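Local coordinates for protein CT_858 (Chlamydia trachomatis, PDB 3DOR) that probably cleaves proteins as a secreted serine-type endopeptidase, known as CPAF, whose mature form is a dimer, at residues B[32-37]-B[133-138]; B[41-46]-B[59-64]; B[171-176]-B[543-548]; B[298-301]-B[305-308]; B[423-428]-B[433-438]. All blocks are in the same frame, centred on the assembly; numbering follows the deposited sequence.

Contact 1: B[32-37]-B[133-138]; sequences LGWDLV and GSNHKG
K137 lies across L32, and its ammonium nitrogen NZ is held beyond it by Y31, through a hydrogen bond to the backbone O and a cation-pi contact with the ring. Y31 directly precedes L32, and the lysine chain that reaches it runs over L32 on the way. The bend at chi2 (-133°) lays the shaft on the leucine, so that L32 CD2 lies 3.4 Å from K137 CD, closer than carbons usually pack; the further bend at chi3 (64°) turns the rest of the chain toward Y31. The other methyl, L32 CD1, meets N135 CB at 3.8 Å, and L32 CD2 also lies 3.7 Å from the backbone O of N135. The flat amide of N135 stands nearly upright to the indole of W34, their planes 87° apart, but the two barely touch. N135 is the third residue of the type I turn from G133 to H136.

The segment 32-37 is itself a corner between two helices: G33, with positive phi, follows the end of helix 25-32, and D35 caps the start of helix 36-48 through OD2 to the N of Q38. W34 is packed on K25, K28 and E29 of the preceding helix. A loop of the PDZ-like region thus meets this helical corner with no hydrogen bond between the two segments themselves. The long lysine combines both roles, its methylenes packing on the leucine while its charge is met at Y31, which suggests that fixing the tip helps to keep the shaft on the leucine.

Contact 2: B[41-46]-B[59-64]; sequences VSAQQK and QQVLAD
K46 leans from helix 36-48 across to V61 and D64 of helix 55-67, and its chain can be read atom by atom. CB points to the facing helix, but CB, CG and CD all lie more than 4.2 Å from it. Only after the turn at chi3 (-72°) does the chain close in: K46 CE reaches V61 CG1 at 4.0 Å, the two side chains sliding past one another in opposite directions. NZ then passes on toward D64, coming 4.3 Å from D64 CB. The carboxylate is not met directly, since K46 NZ and D64 OD2 are 4.5 Å apart. A water fills the step, accepting from K46 NZ at 2.7 Å and donating to OD2 of D64.

V61 is the hub of the apolar side. Its CG1, anti to the backbone N (chi1 174°), also meets A43, at 3.8 Å from the carbonyl O and further from CB. The two helices form an antiparallel alpha-alpha hairpin, in which the axes of segments 41-46 and 59-64 come within 10.0 Å at an angle of 170°. L11 of helix 2-20 touches both A43 and L62, adding a third helix to the packing.

A43 and V61 thus make the buried, apolar part of the contact, while at the exposed edge opposite charges are joined through solvent, an attraction probably softened by the intervening water.

Contact 3: B[171-176]-B[543-548]; sequences RRPFGT and IRYKGY
Van der Waals contact is all that passes directly between P173 and the pair R544 and Y545. The phenol oxygen of Y545 ends against the pyrrolidine ring, with Y545 OH 3.6 Å from P173 CG and slightly further from CB; the two side chains stand at about a right angle. CG of Y545 is set anti to its carbonyl carbon (chi1 -62°), and from there the ring carries OH to the proline. Beside it the arginine adds a looser touch, P173 CB to R544 CD at 4.4 Å. R544 CG lies 3.4 Å above one face of the Y545 ring, displaced toward its rim.

Hydrogen bonds shape each side separately. R172 to G175 is a type I turn at the tip of the hairpin joining strands 165-171 and 177-187 of the PDZ-like region. G175 N donates to R172 O at 2.9 Å, and R172 N donates to the O of T176 at 2.7 Å. On the other side K546 N bonds to I543 O at 3.0 Å.

Charged groups find partners elsewhere. The guanidinium of R172 makes a salt bridge with D114, and R544 NH1 bonds to the OD1 of N541. F174, T176, Y545 and K546 also touch a crystal neighbour, so the exact pose of these groups deserves some caution.

With no polar bond across it and little area buried, this surface contact is probably a light one: the tip itself only rests on R544 and Y545, while hydrogen bonds from K546 NZ to V101 O and from Y548 OH to Q91 NE2 hold the C-terminal segment to the PDZ-like region alongside.

Contact 4: B[298-301]-B[305-308]; sequences IPTY and DMED
M306 touches both P299 and T300, and these are the contacts between the two segments. The thioether ends on the proline: M306 CE lies 3.7 Å from P299 CG and 4.0 Å from CD, the side chains meeting at about a right angle. Nearer the backbone, M306 CG packs against the methyl of the threonine, T300 CG2, at 3.8 Å. The turn at chi3 (80°) is what brings the terminal methyl round to the proline ring after the chain has passed T300.

The threonine is held in its pose by its other branch. Its OG1 lies opposite the backbone N (chi1 175°) and is hydrogen-bonded to the backbone N of S302, with a weak further bond to the O of G343; the methyl is thereby turned to the methionine. Around M306, F276 and P316 add their side chains, the latter from the start of helix 316-330.

Further out, the backbone of residues 298-301 is stitched to strand 333-337 and the loop after it. I298 O accepts from ND2 of N341, I298 pairs with D337 at the end of the strand, and Y301 bonds through its backbone to G343 and S345. On the other limb, D305 OD2 bonds to the hydroxyl of S302, in the bend between the segments, and E307 OE1 takes the N of T258.

The loop leaving strand 290-297 in the S41 region thus doubles back on itself around a buried thioether. The direct contact is apolar and the hydrogen bonds run from its flanks, consistent with these bonds setting the path and the methionine packing between the two limbs.

Contact 5: B[423-428]-B[433-438]; sequences LNCWSK and LSTPIP. With SO4 (sulfate ion), chain N.
One sulfur carries the entire side-chain contact between these segments: SG of C425 meets S434, T435 and I437 together. Within the S41 peptidase region, the chain leaves helix 409-428 and turns back along it, residues 433-438 packing on residues 423-428 before strand 444-445. C425 SG lies 3.7 Å from I437 CD1, 3.8 Å from T435 CG2 and 3.9 Å from S434 CB, so the thiol sits among three carbon atoms. With chi1 at -75° it stands anti to the carbonyl carbon and points into the loop.

The loop is also hydrogen-bonded to strand 361-368, whose M368 and H366 make backbone hydrogen bonds with S434 and I437. S434 OG donates to T435 O at 3.0 Å and also accepts from the N of M368. On the helix, S427 OG bonds back to N424 O at 3.1 Å.

Here the helix also faces the dimer partner: W426 NE1 donates to the O of G192 in the second subunit. At the solvent side the extended K428 reaches a sulfate, probably from the crystallisation liquor, its NZ donating to sulfate O2 at 2.7 Å.

Overall arrangement
Along the chain, contact 2 falls between the two segments of contact 1, and contacts 4 and 5 follow in turn between the segments of contact 3. Contacts 1 and 2 share helix 36-48 and have centres about 14 Å apart, adjoining where helix 55-67 meets the loop of the PDZ-like region. Contact 3 is centred about 36 Å from the centre of contact 1 and about 54 Å from that of contact 5, the widest separation. Contacts 1 and 3 thus tie the PDZ-like region to the N- and C-terminal parts of the chain, while contacts 4 and 5, their centres about 33 Å apart, are short-range folds within the S41 region, the latter beside the second subunit.

Contact 1: B[32-37]-B[133-138]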
# COMPACT_ATOMS: atom_id res chain seq x y z
N LEU B 32 6.03 15.99 27.21
CA LEU B 32 4.86 15.52 27.94
C LEU B 32 5.18 14.77 29.24
O LEU B 32 4.30 14.58 30.08
CB LEU B 32 4.04 14.57 27.07
CG LEU B 32 3.57 15.03 25.69
CD1 LEU B 32 2.86 13.88 25.01
CD2 LEU B 32 2.64 16.23 25.82
N GLY B 33 6.43 14.35 29.42
CA GLY B 33 6.77 13.59 30.61
C GLY B 33 6.18 12.21 30.39
O GLY B 33 5.93 11.43 31.32
N TRP B 34 5.94 11.92 29.11
CA TRP B 34 5.37 10.66 28.67
C TRP B 34 6.38 9.52 28.76
O TRP B 34 7.58 9.73 28.60
CB TRP B 34 4.90 10.83 27.23
CG TRP B 34 4.56 9.57 26.51
CD1 TRP B 34 3.35 8.93 26.50
CD2 TRP B 34 5.43 8.81 25.67
NE1 TRP B 34 3.42 7.82 25.69
CE2 TRP B 34 4.69 7.72 25.17
CE3 TRP B 34 6.77 8.95 25.29
CZ2 TRP B 34 5.24 6.77 24.31
CZ3 TRP B 34 7.33 8.00 24.43
CH2 TRP B 34 6.56 6.93 23.95
N ASP B 35 5.89 8.31 29.03
CA ASP B 35 6.74 7.13 29.12
C ASP B 35 6.03 5.97 28.44
O ASP B 35 4.94 5.57 28.84
CB ASP B 35 7.04 6.74 30.57
CG ASP B 35 7.90 5.49 30.66
OD1 ASP B 35 9.12 5.58 30.39
OD2 ASP B 35 7.36 4.41 30.99
N LEU B 36 6.68 5.41 27.43
CA LEU B 36 6.13 4.31 26.66
C LEU B 36 5.68 3.09 27.47
O LEU B 36 4.50 2.73 27.45
CB LEU B 36 7.13 3.88 25.58
CG LEU B 36 6.70 2.72 24.68
CD1 LEU B 36 5.25 2.89 24.22
CD2 LEU B 36 7.63 2.66 23.49
N VAL B 37 6.61 2.45 28.16
CA VAL B 37 6.28 1.27 28.96
C VAL B 37 5.11 1.53 29.90
O VAL B 37 4.15 0.77 29.94
CB VAL B 37 7.50 0.80 29.78
CG1 VAL B 37 7.14 -0.43 30.61
CG2 VAL B 37 8.66 0.48 28.85
N GLY B 133 -7.15 14.54 24.73
CA GLY B 133 -6.32 13.35 24.77
C GLY B 133 -5.77 13.17 26.18
O GLY B 133 -6.03 13.99 27.05
N SER B 134 -4.99 12.11 26.39
CA SER B 134 -4.42 11.80 27.70
C SER B 134 -3.41 12.82 28.21
O SER B 134 -3.38 13.11 29.41
CB SER B 134 -3.73 10.43 27.67
OG SER B 134 -4.63 9.43 27.23
N ASN B 135 -2.58 13.34 27.32
CA ASN B 135 -1.57 14.30 27.71
C ASN B 135 -1.85 15.69 27.13
O ASN B 135 -0.94 16.39 26.69
CB ASN B 135 -0.20 13.79 27.27
CG ASN B 135 0.20 12.52 28.01
OD1 ASN B 135 0.40 11.46 27.41
ND2 ASN B 135 0.30 12.62 29.33
N HIS B 136 -3.12 16.07 27.17
CA HIS B 136 -3.58 17.36 26.69
C HIS B 136 -2.76 18.47 27.35
O HIS B 136 -2.54 18.44 28.56
CB HIS B 136 -5.06 17.52 27.02
CG HIS B 136 -5.64 18.82 26.56
ND1 HIS B 136 -5.97 19.84 27.43
CD2 HIS B 136 -5.95 19.26 25.32
CE1 HIS B 136 -6.46 20.85 26.74
NE2 HIS B 136 -6.46 20.53 25.46
N LYS B 137 -2.32 19.44 26.56
CA LYS B 137 -1.52 20.53 27.10
C LYS B 137 -2.17 21.90 27.01
O LYS B 137 -1.51 22.93 27.18
CB LYS B 137 -0.15 20.54 26.41
CG LYS B 137 0.57 19.21 26.52
CD LYS B 137 2.01 19.40 26.94
CE LYS B 137 2.11 20.00 28.33
NZ LYS B 137 3.52 20.35 28.67
N GLY B 138 -3.47 21.93 26.75
CA GLY B 138 -4.17 23.20 26.68
C GLY B 138 -3.81 24.15 25.55
O GLY B 138 -4.10 25.33 25.65

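Contact 2: B[41-46]-B[59-64]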
# COMPACT_ATOMS: atom_id res chain seq x y z
N VAL B 41 1.61 -0.27 29.98
CA VAL B 41 1.16 -1.00 31.16
C VAL B 41 -0.21 -0.51 31.59
O VAL B 41 -1.06 -1.31 31.99
CB VAL B 41 2.16 -0.84 32.33
CG1 VAL B 41 1.50 -1.24 33.64
CG2 VAL B 41 3.38 -1.71 32.07
N SER B 42 -0.43 0.79 31.50
CA SER B 42 -1.71 1.37 31.88
C SER B 42 -2.82 0.89 30.95
O SER B 42 -3.91 0.53 31.40
CB SER B 42 -1.63 2.90 31.86
OG SER B 42 -2.91 3.46 32.07
N ALA B 43 -2.54 0.90 29.65
CA ALA B 43 -3.52 0.45 28.67
C ALA B 43 -3.85 -1.02 28.90
O ALA B 43 -5.02 -1.40 28.89
CB ALA B 43 -2.99 0.65 27.25
N GLN B 44 -2.82 -1.83 29.11
CA GLN B 44 -2.99 -3.26 29.35
C GLN B 44 -3.94 -3.50 30.51
O GLN B 44 -4.87 -4.30 30.42
CB GLN B 44 -1.65 -3.92 29.65
CG GLN B 44 -0.65 -3.86 28.51
CD GLN B 44 0.67 -4.48 28.88
OE1 GLN B 44 0.73 -5.61 29.37
NE2 GLN B 44 1.75 -3.76 28.63
N GLN B 45 -3.70 -2.79 31.60
CA GLN B 45 -4.55 -2.93 32.77
C GLN B 45 -5.99 -2.60 32.48
O GLN B 45 -6.90 -3.27 32.96
CB GLN B 45 -4.02 -2.07 33.92
CG GLN B 45 -3.00 -2.81 34.76
CD GLN B 45 -3.54 -4.15 35.24
OE1 GLN B 45 -4.59 -4.20 35.89
NE2 GLN B 45 -2.83 -5.23 34.93
N LYS B 46 -6.22 -1.55 31.70
CA LYS B 46 -7.59 -1.19 31.36
C LYS B 46 -8.25 -2.34 30.62
O LYS B 46 -9.43 -2.61 30.80
CB LYS B 46 -7.61 0.09 30.52
CG LYS B 46 -7.14 1.32 31.28
CD LYS B 46 -7.44 2.63 30.55
CE LYS B 46 -6.56 2.83 29.33
NZ LYS B 46 -6.83 4.15 28.69
N GLN B 59 -11.02 -0.87 21.14
CA GLN B 59 -10.60 0.06 20.10
C GLN B 59 -10.36 1.42 20.75
O GLN B 59 -9.38 2.11 20.45
CB GLN B 59 -11.68 0.16 19.02
CG GLN B 59 -11.96 -1.17 18.34
CD GLN B 59 -12.92 -1.04 17.17
OE1 GLN B 59 -13.88 -0.28 17.23
NE2 GLN B 59 -12.68 -1.81 16.12
N GLN B 60 -11.26 1.80 21.66
CA GLN B 60 -11.16 3.05 22.39
C GLN B 60 -9.87 3.07 23.19
O GLN B 60 -9.17 4.08 23.24
CB GLN B 60 -12.35 3.21 23.34
CG GLN B 60 -13.64 3.58 22.67
CD GLN B 60 -14.85 3.11 23.44
OE1 GLN B 60 -14.82 3.01 24.66
NE2 GLN B 60 -15.94 2.82 22.72
N VAL B 61 -9.55 1.95 23.82
CA VAL B 61 -8.33 1.87 24.62
C VAL B 61 -7.07 2.05 23.77
O VAL B 61 -6.14 2.74 24.18
CB VAL B 61 -8.23 0.54 25.38
CG1 VAL B 61 -6.88 0.44 26.09
CG2 VAL B 61 -9.35 0.45 26.40
N LEU B 62 -7.04 1.41 22.61
CA LEU B 62 -5.88 1.50 21.73
C LEU B 62 -5.79 2.92 21.16
O LEU B 62 -4.70 3.49 21.06
CB LEU B 62 -5.99 0.48 20.58
CG LEU B 62 -5.97 -0.99 21.01
CD1 LEU B 62 -6.00 -1.89 19.79
CD2 LEU B 62 -4.73 -1.27 21.83
N ALA B 63 -6.93 3.48 20.80
CA ALA B 63 -6.99 4.83 20.27
C ALA B 63 -6.52 5.86 21.31
O ALA B 63 -5.85 6.83 20.96
CB ALA B 63 -8.41 5.15 19.81
N ASP B 64 -6.87 5.63 22.57
CA ASP B 64 -6.46 6.54 23.64
C ASP B 64 -4.97 6.42 23.90
O ASP B 64 -4.31 7.40 24.23
CB ASP B 64 -7.24 6.26 24.93
CG ASP B 64 -8.70 6.69 24.83
OD1 ASP B 64 -9.08 7.24 23.78
OD2 ASP B 64 -9.45 6.47 25.80
O HOH W 1 -9.16 4.30 27.37

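Contact 3: B[171-176]-B[543-548]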
# COMPACT_ATOMS: atom_id res chain seq x y z
N ARG B 171 -27.07 31.30 23.82
CA ARG B 171 -27.45 32.64 24.21
C ARG B 171 -27.51 33.49 22.95
O ARG B 171 -26.59 33.46 22.14
CB ARG B 171 -26.47 33.27 25.20
CG ARG B 171 -26.78 34.75 25.42
CD ARG B 171 -26.37 35.24 26.79
NE ARG B 171 -24.96 35.00 27.05
CZ ARG B 171 -24.50 34.42 28.14
NH1 ARG B 171 -25.36 34.03 29.09
NH2 ARG B 171 -23.19 34.22 28.29
N ARG B 172 -28.60 34.24 22.80
CA ARG B 172 -28.77 35.10 21.64
C ARG B 172 -27.88 36.31 21.83
O ARG B 172 -27.49 36.63 22.96
CB ARG B 172 -30.21 35.58 21.53
CG ARG B 172 -31.24 34.47 21.43
CD ARG B 172 -30.98 33.55 20.26
NE ARG B 172 -32.20 32.82 19.92
CZ ARG B 172 -32.28 31.88 18.99
NH1 ARG B 172 -31.20 31.54 18.28
NH2 ARG B 172 -33.44 31.27 18.77
N PRO B 173 -27.55 37.01 20.74
CA PRO B 173 -26.70 38.19 20.88
C PRO B 173 -27.35 39.28 21.73
O PRO B 173 -26.65 40.08 22.35
CB PRO B 173 -26.43 38.61 19.44
CG PRO B 173 -27.54 38.00 18.65
CD PRO B 173 -27.75 36.67 19.32
N PHE B 174 -28.68 39.33 21.76
CA PHE B 174 -29.34 40.33 22.57
C PHE B 174 -29.42 39.92 24.04
O PHE B 174 -30.00 40.64 24.85
CB PHE B 174 -30.73 40.68 22.03
CG PHE B 174 -30.70 41.68 20.90
CD1 PHE B 174 -30.54 41.26 19.58
CD2 PHE B 174 -30.76 43.04 21.16
CE1 PHE B 174 -30.43 42.18 18.55
CE2 PHE B 174 -30.65 43.97 20.12
CZ PHE B 174 -30.48 43.54 18.82
N GLY B 175 -28.85 38.77 24.37
CA GLY B 175 -28.83 38.34 25.76
C GLY B 175 -29.68 37.18 26.25
O GLY B 175 -29.29 36.49 27.19
N THR B 176 -30.84 36.95 25.65
CA THR B 176 -31.69 35.86 26.12
C THR B 176 -31.14 34.48 25.82
O THR B 176 -30.41 34.28 24.85
CB THR B 176 -33.14 35.99 25.56
OG1 THR B 176 -34.02 36.33 26.63
CG2 THR B 176 -33.61 34.68 24.94
N ILE B 543 -16.13 36.81 14.29
CA ILE B 543 -16.92 35.60 14.21
C ILE B 543 -18.43 35.75 14.26
O ILE B 543 -19.14 35.13 13.46
CB ILE B 543 -16.48 34.62 15.32
CG1 ILE B 543 -15.00 34.28 15.14
CG2 ILE B 543 -17.33 33.37 15.30
CD1 ILE B 543 -14.40 33.51 16.30
N ARG B 544 -18.93 36.56 15.18
CA ARG B 544 -20.37 36.71 15.33
C ARG B 544 -21.19 36.63 14.04
O ARG B 544 -22.10 35.81 13.94
CB ARG B 544 -20.73 37.99 16.09
CG ARG B 544 -22.21 38.06 16.43
CD ARG B 544 -22.55 39.09 17.51
NE ARG B 544 -21.90 38.81 18.80
CZ ARG B 544 -20.79 39.41 19.23
NH1 ARG B 544 -20.19 40.32 18.48
NH2 ARG B 544 -20.29 39.10 20.42
N TYR B 545 -20.86 37.45 13.04
CA TYR B 545 -21.63 37.40 11.80
C TYR B 545 -20.78 37.05 10.57
O TYR B 545 -21.11 37.39 9.44
CB TYR B 545 -22.38 38.72 11.60
CG TYR B 545 -23.40 39.00 12.70
CD1 TYR B 545 -23.65 40.29 13.15
CD2 TYR B 545 -24.08 37.95 13.32
CE1 TYR B 545 -24.56 40.54 14.19
CE2 TYR B 545 -24.99 38.18 14.36
CZ TYR B 545 -25.22 39.48 14.79
OH TYR B 545 -26.10 39.70 15.83
N LYS B 546 -19.67 36.35 10.82
CA LYS B 546 -18.78 35.91 9.75
C LYS B 546 -18.20 36.98 8.84
O LYS B 546 -17.89 36.70 7.69
CB LYS B 546 -19.51 34.87 8.90
CG LYS B 546 -19.82 33.61 9.67
CD LYS B 546 -21.08 32.93 9.16
CE LYS B 546 -20.86 32.22 7.86
NZ LYS B 546 -22.03 31.35 7.57
N GLY B 547 -18.05 38.20 9.36
CA GLY B 547 -17.50 39.27 8.56
C GLY B 547 -15.99 39.43 8.66
O GLY B 547 -15.35 39.88 7.71
N TYR B 548 -15.42 39.07 9.81
CA TYR B 548 -13.98 39.18 10.04
C TYR B 548 -13.45 40.54 9.62
O TYR B 548 -12.32 40.66 9.13
CB TYR B 548 -13.22 38.09 9.27
CG TYR B 548 -13.70 36.69 9.57
CD1 TYR B 548 -14.76 36.14 8.86
CD2 TYR B 548 -13.13 35.94 10.60
CE1 TYR B 548 -15.27 34.88 9.18
CE2 TYR B 548 -13.63 34.67 10.93
CZ TYR B 548 -14.70 34.16 10.22
OH TYR B 548 -15.23 32.94 10.56

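Contact 4: B[298-301]-B[305-308]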
# COMPACT_ATOMS: atom_id res chain seq x y z
N ILE B 298 -4.02 28.81 -0.30
CA ILE B 298 -3.42 27.49 -0.58
C ILE B 298 -4.19 26.63 0.41
O ILE B 298 -3.95 26.71 1.61
CB ILE B 298 -1.90 27.46 -0.27
CG1 ILE B 298 -1.15 28.44 -1.18
CG2 ILE B 298 -1.34 26.06 -0.48
CD1 ILE B 298 0.37 28.49 -0.91
N PRO B 299 -5.13 25.81 -0.08
CA PRO B 299 -5.95 24.96 0.78
C PRO B 299 -5.35 23.67 1.33
O PRO B 299 -5.69 23.24 2.45
CB PRO B 299 -7.19 24.71 -0.08
CG PRO B 299 -6.58 24.53 -1.44
CD PRO B 299 -5.47 25.60 -1.50
N THR B 300 -4.48 23.04 0.56
CA THR B 300 -3.86 21.79 0.99
C THR B 300 -2.58 21.57 0.20
O THR B 300 -2.40 22.19 -0.86
CB THR B 300 -4.79 20.59 0.72
OG1 THR B 300 -4.10 19.37 1.03
CG2 THR B 300 -5.20 20.55 -0.76
N TYR B 301 -1.70 20.71 0.71
CA TYR B 301 -0.47 20.41 -0.00
C TYR B 301 -0.52 19.02 -0.63
O TYR B 301 0.46 18.54 -1.19
CB TYR B 301 0.75 20.60 0.90
CG TYR B 301 0.98 22.07 1.24
CD1 TYR B 301 0.57 22.59 2.47
CD2 TYR B 301 1.52 22.95 0.30
CE1 TYR B 301 0.69 23.95 2.76
CE2 TYR B 301 1.64 24.33 0.58
CZ TYR B 301 1.22 24.82 1.81
OH TYR B 301 1.28 26.17 2.10
N ASP B 305 -5.95 16.01 -3.78
CA ASP B 305 -7.21 16.12 -3.04
C ASP B 305 -7.87 17.47 -3.20
O ASP B 305 -8.87 17.75 -2.53
CB ASP B 305 -7.00 15.86 -1.54
CG ASP B 305 -6.37 14.51 -1.25
OD1 ASP B 305 -6.61 13.55 -2.01
OD2 ASP B 305 -5.63 14.40 -0.24
N MET B 306 -7.34 18.33 -4.06
CA MET B 306 -7.96 19.64 -4.25
C MET B 306 -9.35 19.51 -4.87
O MET B 306 -9.57 18.72 -5.78
CB MET B 306 -7.10 20.53 -5.16
CG MET B 306 -5.83 21.03 -4.52
SD MET B 306 -5.08 22.33 -5.50
CE MET B 306 -6.08 23.75 -5.00
N GLU B 307 -10.28 20.31 -4.35
CA GLU B 307 -11.66 20.33 -4.82
C GLU B 307 -11.73 20.45 -6.34
O GLU B 307 -11.14 21.35 -6.92
CB GLU B 307 -12.38 21.54 -4.22
CG GLU B 307 -13.36 21.23 -3.10
CD GLU B 307 -13.74 22.47 -2.29
OE1 GLU B 307 -13.22 22.63 -1.16
OE2 GLU B 307 -14.55 23.28 -2.79
N ASP B 308 -12.45 19.53 -6.98
CA ASP B 308 -12.62 19.56 -8.43
C ASP B 308 -11.36 19.26 -9.23
O ASP B 308 -11.29 19.59 -10.41
CB ASP B 308 -13.18 20.91 -8.88
CG ASP B 308 -14.52 21.23 -8.26
OD1 ASP B 308 -15.47 20.45 -8.48
OD2 ASP B 308 -14.64 22.26 -7.56

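Contact 5: B[423-428]-B[433-438]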
# COMPACT_ATOMS: atom_id res chain seq x y z
N LEU B 423 22.99 6.37 4.64
CA LEU B 423 23.87 5.20 4.73
C LEU B 423 24.95 5.43 5.79
O LEU B 423 25.33 4.50 6.51
CB LEU B 423 24.55 4.94 3.38
CG LEU B 423 23.66 4.45 2.23
CD1 LEU B 423 24.47 4.41 0.94
CD2 LEU B 423 23.10 3.07 2.57
N ASN B 424 25.43 6.66 5.89
CA ASN B 424 26.46 7.00 6.87
C ASN B 424 25.89 6.89 8.29
O ASN B 424 26.55 6.36 9.18
CB ASN B 424 26.99 8.42 6.61
CG ASN B 424 28.29 8.69 7.33
OD1 ASN B 424 29.29 8.00 7.12
ND2 ASN B 424 28.29 9.70 8.20
N CYS B 425 24.67 7.37 8.50
CA CYS B 425 24.04 7.28 9.82
C CYS B 425 23.84 5.83 10.20
O CYS B 425 24.08 5.43 11.34
CB CYS B 425 22.69 7.98 9.82
SG CYS B 425 22.81 9.75 9.85
N TRP B 426 23.37 5.04 9.24
CA TRP B 426 23.13 3.63 9.49
C TRP B 426 24.41 2.91 9.92
O TRP B 426 24.41 2.19 10.91
CB TRP B 426 22.55 2.96 8.25
CG TRP B 426 22.22 1.51 8.45
CD1 TRP B 426 22.92 0.43 7.97
CD2 TRP B 426 21.09 0.97 9.15
NE1 TRP B 426 22.29 -0.74 8.32
CE2 TRP B 426 21.17 -0.44 9.05
CE3 TRP B 426 20.02 1.54 9.85
CZ2 TRP B 426 20.21 -1.29 9.62
CZ3 TRP B 426 19.07 0.70 10.42
CH2 TRP B 426 19.17 -0.71 10.30
N SER B 427 25.50 3.11 9.19
CA SER B 427 26.73 2.43 9.53
C SER B 427 27.34 2.90 10.84
O SER B 427 28.16 2.20 11.42
CB SER B 427 27.76 2.59 8.41
OG SER B 427 28.31 3.89 8.40
N LYS B 428 26.93 4.07 11.32
CA LYS B 428 27.45 4.60 12.57
C LYS B 428 26.54 4.27 13.75
O LYS B 428 26.88 4.56 14.89
CB LYS B 428 27.61 6.12 12.50
CG LYS B 428 28.71 6.62 11.57
CD LYS B 428 28.77 8.13 11.60
CE LYS B 428 29.85 8.68 10.69
NZ LYS B 428 29.80 10.17 10.67
N LEU B 433 17.51 8.49 16.38
CA LEU B 433 17.11 9.87 16.08
C LEU B 433 18.34 10.48 15.46
O LEU B 433 19.15 11.14 16.13
CB LEU B 433 16.70 10.63 17.35
CG LEU B 433 16.10 12.03 17.11
CD1 LEU B 433 14.91 11.95 16.15
CD2 LEU B 433 15.66 12.64 18.45
N SER B 434 18.49 10.24 14.16
CA SER B 434 19.65 10.69 13.40
C SER B 434 19.96 12.17 13.47
O SER B 434 19.13 12.99 13.85
CB SER B 434 19.50 10.30 11.93
OG SER B 434 18.59 11.16 11.27
N THR B 435 21.19 12.48 13.09
CA THR B 435 21.66 13.85 13.03
C THR B 435 20.74 14.45 11.96
O THR B 435 20.22 13.73 11.12
CB THR B 435 23.14 13.89 12.57
OG1 THR B 435 23.60 15.24 12.49
CG2 THR B 435 23.30 13.22 11.21
N PRO B 436 20.50 15.78 11.99
CA PRO B 436 19.61 16.35 10.97
C PRO B 436 20.04 16.17 9.51
O PRO B 436 21.16 16.46 9.11
CB PRO B 436 19.48 17.82 11.40
CG PRO B 436 20.75 18.08 12.15
CD PRO B 436 20.95 16.81 12.94
N ILE B 437 19.09 15.67 8.72
CA ILE B 437 19.28 15.42 7.30
C ILE B 437 18.08 16.03 6.57
O ILE B 437 16.94 15.76 6.92
CB ILE B 437 19.34 13.90 7.02
CG1 ILE B 437 20.49 13.27 7.82
CG2 ILE B 437 19.48 13.64 5.53
CD1 ILE B 437 20.61 11.77 7.61
N PRO B 438 18.33 16.85 5.54
CA PRO B 438 17.18 17.42 4.83
C PRO B 438 16.43 16.39 4.00
O PRO B 438 17.03 15.49 3.42
CB PRO B 438 17.80 18.53 3.98
CG PRO B 438 19.17 18.02 3.70
CD PRO B 438 19.60 17.36 5.00
S SO4 N . 32.53 10.88 8.10
O1 SO4 N . 31.57 11.60 7.18
O2 SO4 N . 32.07 11.03 9.50
O3 SO4 N . 32.56 9.42 7.79
O4 SO4 N . 33.88 11.47 7.89